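Local coordinates for uncharacterized protein C4B3.07 (Schizosaccharomyces pombe, PDB 3QTM) that is required for correct translation termination and directly inhibits Ofd1, probably thereby stabilising the hypoxic transcription factor fragment Sre1N, at residues S43-T48 with L78-L83. Numbering follows the deposited sequence.
Sequences SLVFGT and LAVSEL
Val45 packs between the two helices, its two methyls meeting neighbouring residues. CG1 meets Val80 CG2 at 3.3 Å, closer than carbons usually come. CG2 rests on Ala79 CB at 3.7 Å. Val45 points toward the other helix, with CG1 anti to its backbone N (chi1 160°). That torsion spreads the two methyls over Val80 and Ala79. Ala79 also points across the interface, toward segment 43-48. The CA atoms of Val45 and Val80 are 6.9 Å apart.

Val80 CG2 has a second partner. Phe46 CE1 lies 4.0 Å away, and the two side chains cross at about a right angle. The contact is wholly apolar, and three of its four residues are buried.

Val45 also touches Ser29 of helix 15-34, while Val80 reaches Tyr100 of helix 97-110. Phe46 packs on Arg90 and Leu91 of a loop. At the end of helix 67-82, Glu82 forms salt bridges with Arg30 and Arg186.

Within segment 43-48, Thr48 OG1 donates to Leu44 O at 2.7 Å. Thr48 N reaches that oxygen from the opposite face of the carbonyl plane.

The axes of the two short helical segments come within 9.7 Å and run roughly antiparallel, at 151°. Helix 38-58 and helix 67-82 follow each other in the chain. Such antiparallel packing of successive helices is characteristic of the all-helical, tetratricopeptide-repeat-like fold of Nro1.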
loop_
_atom_site.group_PDB
_atom_site.type_symbol
_atom_site.label_atom_id
_atom_site.label_comp_id
_atom_site.label_asym_id
_atom_site.label_seq_id
_atom_site.Cartn_x
_atom_site.Cartn_y
_atom_site.Cartn_z
ATOM N N SER A 43 14.187 -13.018 -14.433
ATOM C CA SER A 43 15.423 -12.788 -15.197
ATOM C C SER A 43 15.909 -11.352 -15.062
ATOM O O SER A 43 17.089 -11.103 -14.816
ATOM C CB SER A 43 15.214 -13.099 -16.684
ATOM O OG SER A 43 14.904 -14.468 -16.880
ATOM N N LEU A 44 14.999 -10.399 -15.223
ATOM C CA LEU A 44 15.384 -8.989 -15.123
ATOM C C LEU A 44 15.865 -8.596 -13.721
ATOM O O LEU A 44 16.774 -7.776 -13.578
ATOM C CB LEU A 44 14.240 -8.081 -15.576
ATOM C CG LEU A 44 13.917 -8.234 -17.072
ATOM C CD1 LEU A 44 12.588 -7.588 -17.475
ATOM C CD2 LEU A 44 15.053 -7.668 -17.904
ATOM N N VAL A 45 15.246 -9.173 -12.692
ATOM C CA VAL A 45 15.605 -8.874 -11.313
ATOM C C VAL A 45 17.002 -9.392 -10.991
ATOM O O VAL A 45 17.832 -8.662 -10.460
ATOM C CB VAL A 45 14.563 -9.479 -10.329
ATOM C CG1 VAL A 45 15.143 -9.602 -8.946
ATOM C CG2 VAL A 45 13.313 -8.628 -10.327
ATOM N N PHE A 46 17.264 -10.653 -11.319
ATOM C CA PHE A 46 18.592 -11.213 -11.125
ATOM C C PHE A 46 19.637 -10.456 -11.965
ATOM O O PHE A 46 20.783 -10.313 -11.552
ATOM C CB PHE A 46 18.603 -12.700 -11.490
ATOM C CG PHE A 46 18.152 -13.610 -10.374
ATOM C CD1 PHE A 46 18.666 -13.467 -9.097
ATOM C CD2 PHE A 46 17.243 -14.630 -10.616
ATOM C CE1 PHE A 46 18.268 -14.309 -8.061
ATOM C CE2 PHE A 46 16.837 -15.489 -9.592
ATOM C CZ PHE A 46 17.345 -15.327 -8.311
ATOM N N GLY A 47 19.240 -9.999 -13.154
ATOM C CA GLY A 47 20.119 -9.231 -14.021
ATOM C C GLY A 47 20.474 -7.918 -13.343
ATOM O O GLY A 47 21.632 -7.497 -13.361
ATOM N N THR A 48 19.479 -7.289 -12.717
ATOM C CA THR A 48 19.705 -6.065 -11.947
ATOM C C THR A 48 20.747 -6.270 -10.868
ATOM O O THR A 48 21.666 -5.459 -10.689
ATOM C CB THR A 48 18.405 -5.594 -11.283
ATOM O OG1 THR A 48 17.382 -5.519 -12.275
ATOM C CG2 THR A 48 18.586 -4.212 -10.614
ATOM N N LEU A 78 14.451 -7.244 -2.930
ATOM C CA LEU A 78 13.121 -7.415 -2.386
ATOM C C LEU A 78 12.261 -8.172 -3.381
ATOM O O LEU A 78 11.396 -8.968 -2.999
ATOM C CB LEU A 78 12.478 -6.059 -2.084
ATOM C CG LEU A 78 11.236 -6.145 -1.192
ATOM C CD1 LEU A 78 11.603 -6.892 0.075
ATOM C CD2 LEU A 78 10.657 -4.748 -0.883
ATOM N N ALA A 79 12.503 -7.918 -4.664
ATOM C CA ALA A 79 11.660 -8.467 -5.705
ATOM C C ALA A 79 11.909 -9.961 -5.804
ATOM O O ALA A 79 11.003 -10.718 -6.155
ATOM C CB ALA A 79 11.912 -7.770 -7.058
ATOM N N VAL A 80 13.132 -10.382 -5.487
ATOM C CA VAL A 80 13.457 -11.805 -5.486
ATOM C C VAL A 80 12.595 -12.459 -4.416
ATOM O O VAL A 80 12.010 -13.518 -4.650
ATOM C CB VAL A 80 14.960 -12.090 -5.222
ATOM C CG1 VAL A 80 15.208 -13.598 -5.002
ATOM C CG2 VAL A 80 15.814 -11.581 -6.381
ATOM N N SER A 81 12.481 -11.799 -3.259
ATOM C CA SER A 81 11.619 -12.307 -2.195
ATOM C C SER A 81 10.149 -12.376 -2.629
ATOM O O SER A 81 9.471 -13.340 -2.333
ATOM C CB SER A 81 11.779 -11.507 -0.886
ATOM O OG SER A 81 11.173 -10.226 -0.960
ATOM N N GLU A 82 9.670 -11.362 -3.345
ATOM C CA GLU A 82 8.276 -11.327 -3.787
ATOM C C GLU A 82 7.971 -12.475 -4.753
ATOM O O GLU A 82 6.893 -13.051 -4.741
ATOM C CB GLU A 82 7.979 -10.000 -4.481
ATOM C CG GLU A 82 6.554 -9.890 -5.039
ATOM C CD GLU A 82 6.303 -8.563 -5.750
ATOM O OE1 GLU A 82 7.271 -7.796 -5.934
ATOM O OE2 GLU A 82 5.149 -8.277 -6.129
ATOM N N LEU A 83 8.941 -12.804 -5.590
ATOM C CA LEU A 83 8.745 -13.789 -6.629
ATOM C C LEU A 83 9.497 -15.054 -6.297
ATOM O O LEU A 83 9.839 -15.835 -7.195
ATOM C CB LEU A 83 9.271 -13.214 -7.940
ATOM C CG LEU A 83 8.660 -11.854 -8.268
ATOM C CD1 LEU A 83 9.248 -11.246 -9.543
ATOM C CD2 LEU A 83 7.146 -11.999 -8.371
#